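Local coordinates for iron-regulated ABC transporter siderophore-binding protein SirA (Staphylococcus aureus subsp. aureus, PDB 3MWF), which binds the siderophore staphyloferrin B together with ferric iron and probably hands it to an ABC transporter for iron uptake, at residues A31-V36 and E56-D61; L217-H222 and N253-K258; K9-T14 and S109-F114; E47-K52 and S228-K233. All coordinates share one frame; numbering follows the deposited sequence.

Interaction 1: A31-V36 and E56-D61; sequences ATDVAV and EYIKND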
# COMPACT_ATOMS: atom_id res chain seq x y z
N ALA A 31 5.49 -3.83 -5.97
CA ALA A 31 6.38 -4.82 -6.57
C ALA A 31 7.69 -4.13 -6.94
O ALA A 31 8.78 -4.66 -6.73
CB ALA A 31 5.71 -5.46 -7.79
N THR A 32 7.58 -2.91 -7.48
CA THR A 32 8.80 -2.13 -7.80
C THR A 32 9.64 -1.87 -6.56
O THR A 32 10.88 -2.04 -6.58
CB THR A 32 8.41 -0.82 -8.46
OG1 THR A 32 7.62 -1.12 -9.61
CG2 THR A 32 9.67 -0.06 -8.94
N ASP A 33 8.96 -1.48 -5.50
CA ASP A 33 9.58 -1.23 -4.22
C ASP A 33 10.23 -2.48 -3.66
O ASP A 33 11.37 -2.45 -3.18
CB ASP A 33 8.54 -0.66 -3.25
CG ASP A 33 9.13 -0.34 -1.86
OD1 ASP A 33 9.46 -1.29 -1.10
OD2 ASP A 33 9.25 0.88 -1.54
N VAL A 34 9.51 -3.59 -3.72
CA VAL A 34 10.03 -4.86 -3.18
C VAL A 34 11.26 -5.32 -3.99
O VAL A 34 12.23 -5.80 -3.40
CB VAL A 34 8.90 -5.91 -3.11
CG1 VAL A 34 9.46 -7.35 -2.89
CG2 VAL A 34 7.93 -5.55 -1.99
N ALA A 35 11.21 -5.15 -5.31
CA ALA A 35 12.36 -5.56 -6.15
C ALA A 35 13.61 -4.80 -5.69
O ALA A 35 14.68 -5.39 -5.43
CB ALA A 35 12.07 -5.27 -7.61
N VAL A 36 13.47 -3.49 -5.57
CA VAL A 36 14.59 -2.66 -5.08
C VAL A 36 15.06 -3.10 -3.68
O VAL A 36 16.28 -3.23 -3.42
CB VAL A 36 14.19 -1.16 -5.13
CG1 VAL A 36 15.18 -0.27 -4.34
CG2 VAL A 36 14.06 -0.68 -6.59
N GLU A 56 10.05 10.11 -5.93
CA GLU A 56 11.31 10.68 -5.44
C GLU A 56 12.11 9.74 -4.54
O GLU A 56 13.33 9.59 -4.68
CB GLU A 56 11.04 12.01 -4.72
CG GLU A 56 12.30 12.80 -4.41
CD GLU A 56 12.85 13.48 -5.65
OE1 GLU A 56 12.33 13.20 -6.75
OE2 GLU A 56 13.79 14.29 -5.53
N TYR A 57 11.42 9.06 -3.62
CA TYR A 57 12.09 8.21 -2.65
C TYR A 57 12.85 7.03 -3.28
O TYR A 57 13.83 6.55 -2.72
CB TYR A 57 11.12 7.73 -1.53
CG TYR A 57 10.39 6.44 -1.86
CD1 TYR A 57 9.22 6.46 -2.59
CD2 TYR A 57 10.93 5.21 -1.50
CE1 TYR A 57 8.55 5.26 -2.94
CE2 TYR A 57 10.29 4.01 -1.83
CZ TYR A 57 9.10 4.05 -2.55
OH TYR A 57 8.48 2.87 -2.87
N ILE A 58 12.45 6.62 -4.48
CA ILE A 58 13.04 5.45 -5.13
C ILE A 58 13.74 5.69 -6.48
O ILE A 58 14.39 4.77 -7.03
CB ILE A 58 11.94 4.36 -5.27
CG1 ILE A 58 12.54 2.95 -5.36
CG2 ILE A 58 10.95 4.69 -6.41
CD1 ILE A 58 11.47 1.86 -5.29
N LYS A 59 13.62 6.90 -7.03
CA LYS A 59 14.00 7.10 -8.43
C LYS A 59 15.50 6.86 -8.66
O LYS A 59 15.88 6.39 -9.74
CB LYS A 59 13.54 8.47 -8.97
CG LYS A 59 14.36 9.62 -8.48
CD LYS A 59 13.85 10.95 -8.98
CE LYS A 59 14.79 12.06 -8.49
NZ LYS A 59 14.13 13.38 -8.57
N ASN A 60 16.33 7.15 -7.65
CA ASN A 60 17.79 6.93 -7.77
C ASN A 60 18.17 5.45 -7.77
O ASN A 60 19.29 5.09 -8.14
CB ASN A 60 18.58 7.71 -6.68
CG ASN A 60 18.52 9.24 -6.87
OD1 ASN A 60 18.35 9.76 -7.98
ND2 ASN A 60 18.64 9.97 -5.76
N ASP A 61 17.24 4.60 -7.34
CA ASP A 61 17.40 3.15 -7.44
C ASP A 61 16.78 2.61 -8.73
O ASP A 61 16.91 1.42 -9.02
CB ASP A 61 16.75 2.46 -6.25
CG ASP A 61 17.25 2.97 -4.95
OD1 ASP A 61 16.45 3.59 -4.21
OD2 ASP A 61 18.44 2.79 -4.68
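With chi1 at -179°, D33 swings its carboxylate away from its backbone N, and the Y57 ring stands up between its own N and carbonyl carbon (chi1 89°); these settings bring the carboxylate and the phenol hydroxyl together. There OH of Y57 donates to OD2 of D33 at 2.5 Å, a short bond that takes the anti lone pair of OD2, which lies near the plane of the Y57 ring at its edge. Ring and carboxylate planes are turned 36° apart. Because OD1 of the same carboxylate accepts from the backbone N of K278 in helix 277-290, both oxygens of this buried acid are engaged. Beside the polar pair lies an apolar patch. CB of I58 sits 3.8 Å from the plane of the Y57 ring, over its centre, and I58 CD1 reaches the helix, 3.8 Å from D33 CA and 3.9 Å from V36 CG2. V36 divides its branches, sending CG1 to CB of D61 at 3.7 Å. A loop that follows strand 44-45 is thus fastened to helix 29-37, the helical crossover between strands 24-26 and 44-45, in a right-handed beta-alpha-beta unit of the kind that builds the lobes of periplasmic binding proteins.

Interaction 2: L217-H222 and N253-K258; sequences LMNADH and NLDAVK
N219 and D255 grip each other through two bonds that lie close to the surface, while L254 and A256 pack more tightly inside. On the compact side, CB of A256 fits against the main chain of the loop, 3.4 Å from O of A220 and 3.5 Å from O of D221. L254 CD2 lies 3.7 Å from CA of N219 and also meets CB of M218. The N219 amide uses both ends: OD1 accepts from N of D255 at 2.9 Å, fairly straight (159°) and in the carbonyl plane, and ND2 donates back to D255 OD2 at 3.1 Å, coming from above the carboxylate. Amide and carboxylate planes stand 72° apart. Toward solvent the fit loosens into a bridge, where one water donates to both D255 OD2, at 2.7 Å, and D221 OD1, at 3.0 Å, and probably eases the nearness of two acids. OD2 of D221 turns instead to the backbone N of K162. Helix 255-258 belongs to the connection from strand 222-227 to its parallel neighbour 262-263 in the five-stranded mixed sheet, and there the side-chain carbonyl of N219 meets the first backbone N-H of the helix, next to its N-cap residue L254.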
# COMPACT_ATOMS: atom_id res chain seq x y z
N LEU A 217 -19.18 5.85 10.35
CA LEU A 217 -18.41 4.65 10.13
C LEU A 217 -16.90 4.86 10.36
O LEU A 217 -16.17 3.90 10.63
CB LEU A 217 -18.69 4.06 8.72
CG LEU A 217 -18.15 2.67 8.36
CD1 LEU A 217 -18.70 1.61 9.32
CD2 LEU A 217 -18.49 2.30 6.88
N MET A 218 -16.47 6.12 10.27
CA MET A 218 -15.08 6.51 10.47
C MET A 218 -14.69 6.57 11.94
O MET A 218 -13.51 6.80 12.27
CB MET A 218 -14.87 7.92 9.90
CG MET A 218 -15.16 7.99 8.41
SD MET A 218 -15.04 9.74 7.93
CE MET A 218 -15.47 9.56 6.22
N ASN A 219 -15.66 6.44 12.85
CA ASN A 219 -15.35 6.75 14.25
C ASN A 219 -14.17 5.95 14.80
O ASN A 219 -14.02 4.77 14.52
CB ASN A 219 -16.58 6.55 15.17
CG ASN A 219 -16.42 7.31 16.47
OD1 ASN A 219 -15.79 8.39 16.51
ND2 ASN A 219 -16.94 6.74 17.56
N ALA A 220 -13.31 6.62 15.58
CA ALA A 220 -12.08 6.06 16.07
C ALA A 220 -11.56 6.98 17.17
O ALA A 220 -11.99 8.13 17.28
CB ALA A 220 -11.05 5.98 14.94
N ASP A 221 -10.65 6.45 17.98
CA ASP A 221 -9.89 7.28 18.95
C ASP A 221 -8.86 8.21 18.28
O ASP A 221 -8.57 9.29 18.80
CB ASP A 221 -9.20 6.39 19.95
CG ASP A 221 -10.18 5.48 20.67
OD1 ASP A 221 -11.25 5.97 21.08
OD2 ASP A 221 -9.87 4.29 20.76
N HIS A 222 -8.33 7.79 17.14
CA HIS A 222 -7.45 8.63 16.33
C HIS A 222 -7.75 8.40 14.85
O HIS A 222 -7.93 7.24 14.42
CB HIS A 222 -5.98 8.29 16.61
CG HIS A 222 -5.04 9.36 16.16
ND1 HIS A 222 -4.50 10.29 17.03
CD2 HIS A 222 -4.60 9.69 14.92
CE1 HIS A 222 -3.77 11.15 16.34
NE2 HIS A 222 -3.81 10.81 15.06
N ASN A 253 -18.70 15.40 15.29
CA ASN A 253 -19.13 14.49 16.35
C ASN A 253 -18.28 13.23 16.50
O ASN A 253 -18.43 12.48 17.47
CB ASN A 253 -20.60 14.15 16.20
CG ASN A 253 -21.50 15.21 16.79
OD1 ASN A 253 -21.93 15.10 17.93
ND2 ASN A 253 -21.73 16.28 16.05
N LEU A 254 -17.33 13.02 15.57
CA LEU A 254 -16.41 11.91 15.72
C LEU A 254 -15.60 12.07 17.00
O LEU A 254 -15.16 13.18 17.33
CB LEU A 254 -15.46 11.82 14.51
CG LEU A 254 -16.12 11.53 13.17
CD1 LEU A 254 -15.13 11.78 12.02
CD2 LEU A 254 -16.62 10.08 13.11
N ASP A 255 -15.35 10.96 17.68
CA ASP A 255 -14.54 10.96 18.90
C ASP A 255 -13.16 11.59 18.67
O ASP A 255 -12.73 12.46 19.44
CB ASP A 255 -14.33 9.55 19.44
CG ASP A 255 -15.63 8.91 19.93
OD1 ASP A 255 -16.65 9.60 20.09
OD2 ASP A 255 -15.63 7.69 20.15
N ALA A 256 -12.45 11.16 17.63
CA ALA A 256 -11.10 11.68 17.44
C ALA A 256 -11.11 13.20 17.16
O ALA A 256 -10.14 13.91 17.52
CB ALA A 256 -10.35 10.91 16.32
N VAL A 257 -12.16 13.67 16.49
CA VAL A 257 -12.28 15.07 16.08
C VAL A 257 -12.51 15.93 17.33
O VAL A 257 -11.77 16.91 17.57
CB VAL A 257 -13.38 15.28 15.03
CG1 VAL A 257 -13.60 16.75 14.72
CG2 VAL A 257 -13.01 14.57 13.72
N LYS A 258 -13.47 15.50 18.15
CA LYS A 258 -13.74 16.13 19.47
C LYS A 258 -12.52 16.21 20.37
O LYS A 258 -12.35 17.21 21.10
CB LYS A 258 -14.86 15.37 20.19
CG LYS A 258 -16.20 15.67 19.61
CD LYS A 258 -17.32 15.06 20.45
CE LYS A 258 -17.28 13.54 20.47
NZ LYS A 258 -18.23 13.01 21.49
O HOH W 1 -13.74 5.86 19.41

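Interaction 3: K9-T14 and S109-F114; sequences KHAMGT and STDTVF. With SE8 (5-[(2-{[(3S)-5-{[(2S)-2-amino-2-carboxyethyl]amino}-3-carboxy-3-hydroxy-5-oxopentanoyl]amino}ethyl)amino]-2,5-dioxopentanoic acid), chain C.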
# COMPACT_ATOMS: atom_id res chain seq x y z
N LYS A 9 3.48 -21.42 -7.41
CA LYS A 9 2.03 -21.31 -7.32
C LYS A 9 1.66 -19.88 -6.91
O LYS A 9 2.14 -19.39 -5.89
CB LYS A 9 1.49 -22.26 -6.25
CG LYS A 9 1.26 -23.69 -6.71
CD LYS A 9 1.10 -24.63 -5.51
CE LYS A 9 0.54 -26.00 -5.88
NZ LYS A 9 1.39 -26.73 -6.87
N HIS A 10 0.81 -19.20 -7.69
CA HIS A 10 0.51 -17.80 -7.37
C HIS A 10 -0.96 -17.54 -7.67
O HIS A 10 -1.72 -18.48 -7.94
CB HIS A 10 1.45 -16.86 -8.14
CG HIS A 10 1.43 -17.09 -9.62
ND1 HIS A 10 0.49 -16.52 -10.44
CD2 HIS A 10 2.22 -17.86 -10.41
CE1 HIS A 10 0.69 -16.93 -11.69
NE2 HIS A 10 1.74 -17.74 -11.69
N ALA A 11 -1.37 -16.27 -7.61
CA ALA A 11 -2.79 -15.95 -7.70
C ALA A 11 -3.45 -16.29 -9.03
O ALA A 11 -4.66 -16.44 -9.09
CB ALA A 11 -3.04 -14.45 -7.33
N MET A 12 -2.65 -16.41 -10.10
CA MET A 12 -3.21 -16.66 -11.41
C MET A 12 -2.86 -18.02 -11.98
O MET A 12 -3.11 -18.29 -13.15
CB MET A 12 -2.79 -15.56 -12.38
CG MET A 12 -3.52 -14.26 -12.20
SD MET A 12 -5.29 -14.44 -12.55
CE MET A 12 -5.31 -14.78 -14.33
N GLY A 13 -2.30 -18.89 -11.15
CA GLY A 13 -1.99 -20.25 -11.61
C GLY A 13 -0.59 -20.66 -11.23
O GLY A 13 -0.07 -20.24 -10.20
N THR A 14 0.02 -21.50 -12.07
CA THR A 14 1.38 -21.98 -11.85
C THR A 14 2.32 -21.48 -12.94
O THR A 14 1.98 -21.53 -14.13
CB THR A 14 1.39 -23.53 -11.86
OG1 THR A 14 0.58 -24.00 -10.77
CG2 THR A 14 2.79 -24.07 -11.73
N SER A 109 1.93 -13.58 -9.99
CA SER A 109 0.88 -12.59 -9.63
C SER A 109 0.40 -12.74 -8.18
O SER A 109 0.09 -13.85 -7.75
CB SER A 109 -0.32 -12.77 -10.56
OG SER A 109 -1.33 -11.79 -10.35
N THR A 110 0.34 -11.63 -7.43
CA THR A 110 -0.35 -11.63 -6.14
C THR A 110 -1.79 -11.26 -6.41
O THR A 110 -2.14 -10.80 -7.49
CB THR A 110 0.20 -10.54 -5.22
OG1 THR A 110 0.29 -9.32 -6.00
CG2 THR A 110 1.61 -10.90 -4.70
N ASP A 111 -2.66 -11.45 -5.42
CA ASP A 111 -4.07 -11.09 -5.58
C ASP A 111 -4.23 -9.57 -5.75
O ASP A 111 -4.97 -9.10 -6.63
CB ASP A 111 -4.83 -11.49 -4.33
CG ASP A 111 -5.23 -12.96 -4.30
OD1 ASP A 111 -5.40 -13.59 -5.38
OD2 ASP A 111 -5.45 -13.47 -3.18
N THR A 112 -3.57 -8.81 -4.88
CA THR A 112 -3.70 -7.35 -4.98
C THR A 112 -2.35 -6.66 -4.85
O THR A 112 -1.31 -7.29 -4.93
CB THR A 112 -4.72 -6.76 -3.97
OG1 THR A 112 -5.03 -5.36 -4.28
CG2 THR A 112 -4.17 -6.94 -2.58
N VAL A 113 -2.41 -5.35 -4.65
CA VAL A 113 -1.20 -4.54 -4.80
C VAL A 113 -0.63 -4.09 -3.47
O VAL A 113 0.46 -3.52 -3.45
CB VAL A 113 -1.45 -3.30 -5.71
CG1 VAL A 113 -1.92 -3.74 -7.10
CG2 VAL A 113 -2.46 -2.31 -5.04
N PHE A 114 -1.39 -4.25 -2.39
CA PHE A 114 -1.02 -3.58 -1.12
C PHE A 114 -0.55 -4.53 -0.02
O PHE A 114 -0.13 -4.05 1.06
CB PHE A 114 -2.16 -2.67 -0.61
CG PHE A 114 -3.46 -3.39 -0.41
CD1 PHE A 114 -3.64 -4.27 0.68
CD2 PHE A 114 -4.51 -3.19 -1.31
CE1 PHE A 114 -4.86 -4.96 0.84
CE2 PHE A 114 -5.73 -3.83 -1.16
CZ PHE A 114 -5.92 -4.73 -0.07
C1 SE8 C . -6.84 3.50 -9.80
C2 SE8 C . -7.02 4.78 -9.03
C3 SE8 C . -5.68 5.44 -8.75
N4 SE8 C . -4.84 4.66 -7.86
C5 SE8 C . -4.82 4.87 -6.56
C6 SE8 C . -4.03 3.89 -5.72
C7 SE8 C . -4.86 2.65 -5.41
C8 SE8 C . -3.94 1.63 -4.71
C9 SE8 C . -4.67 0.42 -4.13
N10 SE8 C . -5.73 -0.05 -4.79
C11 SE8 C . -6.41 -1.21 -4.27
C12 SE8 C . -6.36 -2.36 -5.27
N13 SE8 C . -7.39 -3.36 -5.00
C14 SE8 C . -8.68 -3.26 -5.43
C15 SE8 C . -9.03 -2.32 -6.54
C16 SE8 C . -9.13 -0.99 -5.82
C17 SE8 C . -8.74 0.21 -6.63
C18 SE8 C . -9.77 1.23 -6.68
O19 SE8 C . -6.56 3.57 -11.02
O20 SE8 C . -7.03 2.42 -9.20
N21 SE8 C . -7.73 4.48 -7.76
O22 SE8 C . -5.40 5.79 -6.00
C23 SE8 C . -6.06 3.03 -4.55
O24 SE8 C . -5.89 3.28 -3.33
O25 SE8 C . -7.20 3.07 -5.07
O26 SE8 C . -5.39 2.13 -6.64
O27 SE8 C . -4.26 -0.10 -3.10
O28 SE8 C . -9.59 -3.90 -4.92
O29 SE8 C . -7.60 0.39 -7.08
O30 SE8 C . -9.43 2.39 -6.87
O31 SE8 C . -10.98 0.92 -6.49
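The side chains of H10, A11 and M12 all meet S109 or its neighbours. H10 brings CB within 3.3 Å of O of S109 and ND1 within 3.8 Å of S109 CB. Its ring is held from within the turn: G13 O lies 3.3 Å from its plane, over the centre, and N of M12 donates to ND1 from well out of that plane, while NE2 reaches T15 OG1. The chi1 of 55° folds the H10 ring back over its own type I turn, H10 to G13. A11 points its methyl toward the partner segment, where CB comes 3.2 Å from OD1 of D111, and the M12 chain, bent at chi2 and chi3, lays CG 3.9 Å from S109 CB. Across the contact, N of A11 donates to O of S109 at 2.8 Å (158°), tilted from the carbonyl plane. Further along, T112 rests CG2 on one face of the F114 ring, whose edge points CD2 at O27 of staphyloferrin B, with V113 CG2 3.4 Å from the same oxygen. The amino-terminal hairpin therefore leans on edge strand 107-110 through one main-chain hydrogen bond and carbon contacts rather than paired charges, and the loop that follows, with T112, V113 and F114, lines the siderophore pocket.

Interaction 4: E47-K52 and S228-K233; sequences ESWTQK and SDPNAK. With SE8 (5-[(2-{[(3S)-5-{[(2S)-2-amino-2-carboxyethyl]amino}-3-carboxy-3-hydroxy-5-oxopentanoyl]amino}ethyl)amino]-2,5-dioxopentanoic acid), chain C.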
# COMPACT_ATOMS: atom_id res chain seq x y z
N GLU A 47 4.67 3.37 -14.21
CA GLU A 47 4.92 4.73 -13.70
C GLU A 47 4.34 4.89 -12.29
O GLU A 47 3.37 4.23 -11.93
CB GLU A 47 4.33 5.77 -14.65
CG GLU A 47 2.86 5.96 -14.57
CD GLU A 47 2.33 6.90 -15.62
OE1 GLU A 47 3.08 7.23 -16.56
OE2 GLU A 47 1.14 7.25 -15.52
N SER A 48 4.93 5.77 -11.50
CA SER A 48 4.40 6.10 -10.19
C SER A 48 3.06 6.82 -10.32
O SER A 48 2.78 7.48 -11.32
CB SER A 48 5.40 6.97 -9.42
OG SER A 48 5.79 8.10 -10.21
N TRP A 49 2.23 6.73 -9.28
CA TRP A 49 0.94 7.35 -9.34
C TRP A 49 1.01 8.87 -9.30
O TRP A 49 0.17 9.57 -9.89
CB TRP A 49 0.09 6.90 -8.15
CG TRP A 49 -0.43 5.48 -8.19
CD1 TRP A 49 -0.10 4.48 -7.33
CD2 TRP A 49 -1.38 4.94 -9.12
NE1 TRP A 49 -0.77 3.31 -7.68
CE2 TRP A 49 -1.58 3.58 -8.75
CE3 TRP A 49 -2.09 5.47 -10.20
CZ2 TRP A 49 -2.46 2.73 -9.44
CZ3 TRP A 49 -2.97 4.62 -10.90
CH2 TRP A 49 -3.15 3.26 -10.51
N THR A 50 1.97 9.37 -8.54
CA THR A 50 2.24 10.82 -8.49
C THR A 50 3.75 10.97 -8.62
O THR A 50 4.46 9.96 -8.67
CB THR A 50 1.78 11.47 -7.16
OG1 THR A 50 2.51 10.86 -6.07
CG2 THR A 50 0.26 11.33 -6.95
N GLN A 51 4.24 12.21 -8.68
CA GLN A 51 5.68 12.43 -8.92
C GLN A 51 6.14 11.65 -10.16
O GLN A 51 7.24 11.13 -10.17
CB GLN A 51 6.52 12.02 -7.72
CG GLN A 51 6.13 12.79 -6.44
CD GLN A 51 6.99 12.45 -5.25
OE1 GLN A 51 7.62 11.40 -5.19
NE2 GLN A 51 7.01 13.36 -4.27
N LYS A 52 5.31 11.63 -11.20
CA LYS A 52 5.61 10.79 -12.36
C LYS A 52 6.92 11.20 -13.00
O LYS A 52 7.24 12.39 -13.03
CB LYS A 52 4.50 10.93 -13.40
CG LYS A 52 3.13 10.47 -12.94
CD LYS A 52 2.16 10.46 -14.11
CE LYS A 52 0.81 9.94 -13.65
NZ LYS A 52 -0.02 9.47 -14.82
N SER A 228 -5.70 12.28 -1.38
CA SER A 228 -5.09 11.53 -2.49
C SER A 228 -6.12 11.15 -3.52
O SER A 228 -7.15 10.56 -3.20
CB SER A 228 -4.39 10.27 -1.95
OG SER A 228 -3.76 9.53 -3.00
N ASP A 229 -5.87 11.54 -4.77
CA ASP A 229 -6.67 11.07 -5.90
C ASP A 229 -5.82 11.26 -7.16
O ASP A 229 -5.94 12.30 -7.87
CB ASP A 229 -8.02 11.81 -6.00
CG ASP A 229 -8.99 11.17 -6.99
OD1 ASP A 229 -8.55 10.37 -7.85
OD2 ASP A 229 -10.20 11.49 -6.97
N PRO A 230 -4.94 10.27 -7.45
CA PRO A 230 -3.88 10.50 -8.43
C PRO A 230 -4.39 10.85 -9.81
O PRO A 230 -3.78 11.69 -10.50
CB PRO A 230 -3.18 9.14 -8.50
CG PRO A 230 -3.24 8.69 -7.04
CD PRO A 230 -4.66 9.08 -6.62
N ASN A 231 -5.47 10.21 -10.21
CA ASN A 231 -5.98 10.43 -11.55
C ASN A 231 -7.05 11.52 -11.73
O ASN A 231 -7.55 11.73 -12.85
CB ASN A 231 -6.32 9.09 -12.17
CG ASN A 231 -5.05 8.34 -12.59
OD1 ASN A 231 -5.09 7.14 -12.86
ND2 ASN A 231 -3.93 9.05 -12.65
N ALA A 232 -7.34 12.25 -10.65
CA ALA A 232 -8.22 13.43 -10.74
C ALA A 232 -7.62 14.41 -11.73
O ALA A 232 -6.42 14.67 -11.69
CB ALA A 232 -8.40 14.12 -9.38
N LYS A 233 -8.45 14.97 -12.61
CA LYS A 233 -7.98 16.01 -13.52
C LYS A 233 -7.74 17.35 -12.84
O LYS A 233 -6.90 18.13 -13.28
CB LYS A 233 -8.93 16.14 -14.72
CG LYS A 233 -8.88 14.88 -15.58
CD LYS A 233 -9.55 15.00 -16.91
CE LYS A 233 -8.93 13.97 -17.89
NZ LYS A 233 -7.82 14.53 -18.80
C1 SE8 C . -6.84 3.50 -9.80
C2 SE8 C . -7.02 4.78 -9.03
C3 SE8 C . -5.68 5.44 -8.75
N4 SE8 C . -4.84 4.66 -7.86
C5 SE8 C . -4.82 4.87 -6.56
C6 SE8 C . -4.03 3.89 -5.72
C7 SE8 C . -4.86 2.65 -5.41
C8 SE8 C . -3.94 1.63 -4.71
C9 SE8 C . -4.67 0.42 -4.13
N10 SE8 C . -5.73 -0.05 -4.79
C11 SE8 C . -6.41 -1.21 -4.27
C12 SE8 C . -6.36 -2.36 -5.27
N13 SE8 C . -7.39 -3.36 -5.00
C14 SE8 C . -8.68 -3.26 -5.43
C15 SE8 C . -9.03 -2.32 -6.54
C16 SE8 C . -9.13 -0.99 -5.82
C17 SE8 C . -8.74 0.21 -6.63
C18 SE8 C . -9.77 1.23 -6.68
O19 SE8 C . -6.56 3.57 -11.02
O20 SE8 C . -7.03 2.42 -9.20
N21 SE8 C . -7.73 4.48 -7.76
O22 SE8 C . -5.40 5.79 -6.00
C23 SE8 C . -6.06 3.03 -4.55
O24 SE8 C . -5.89 3.28 -3.33
O25 SE8 C . -7.20 3.07 -5.07
O26 SE8 C . -5.39 2.13 -6.64
O27 SE8 C . -4.26 -0.10 -3.10
O28 SE8 C . -9.59 -3.90 -4.92
O29 SE8 C . -7.60 0.39 -7.08
O30 SE8 C . -9.43 2.39 -6.87
O31 SE8 C . -10.98 0.92 -6.49
O HOH W 2 -1.40 8.42 -12.18
O HOH W 3 -0.86 11.90 -10.74
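Two irregular loops come closest at W49 and P230, whose CA atoms lie 5.8 Å apart, and the second of them folds into a type I turn from D229 to A232. The pyrrolidine ring of P230 meets the root of the tryptophan: its CG is 3.9 Å from CB of W49, and its CB faces W49 O. With CG turned away from the carbonyl carbon (chi1 -73°), the W49 indole spreads one face beneath the siderophore, so that atom N4 of staphyloferrin B sits 3.3 Å above the ring plane, displaced toward the rim. N231 approaches the same indole at its edge and near its plane, OD1 lying 3.8 Å from CZ3. W49 and P230 belong to different lobes of a periplasmic binding protein fold, and the siderophore is held in the cleft between them; P230 CD touches its O22 at 3.4 Å, the W49 side chain lies about 5 Å from the iron(III) ion, and R93, R169, R174, Y176 and N272 are hydrogen-bonded to the ligand around it. Two waters link the loops. O of W49 accepts from both, one of which takes a bond from N231 ND2 at 2.6 Å, while the other donates to O of P230 at 2.9 Å. K52 NZ forms a salt bridge with E47 OE2 within its own loop.

The four contacts divide between the lobes and the cleft. Interactions 1 and 3, both partly buried, lie in the lobe built on the six-stranded sheet; interaction 2 belongs to the five-stranded lobe, about 35 Å from interaction 1 between centres, and interaction 4 spans the two. Interaction 2 is the buried one, although far from the centre of the chain, and pairs an amide with a carboxylate; interaction 1 uses an acid-phenol bond, interaction 3 a backbone hydrogen bond, and interaction 4, at the surface, waters. Interactions 1 and 4 share the loop after strand 44-45 and meet where E56 N lies 2.8 Å from Q51 OE1, a probable hydrogen bond. Both interactions 3 and 4 reach the siderophore, interaction 3 from one lobe, interaction 4 from both.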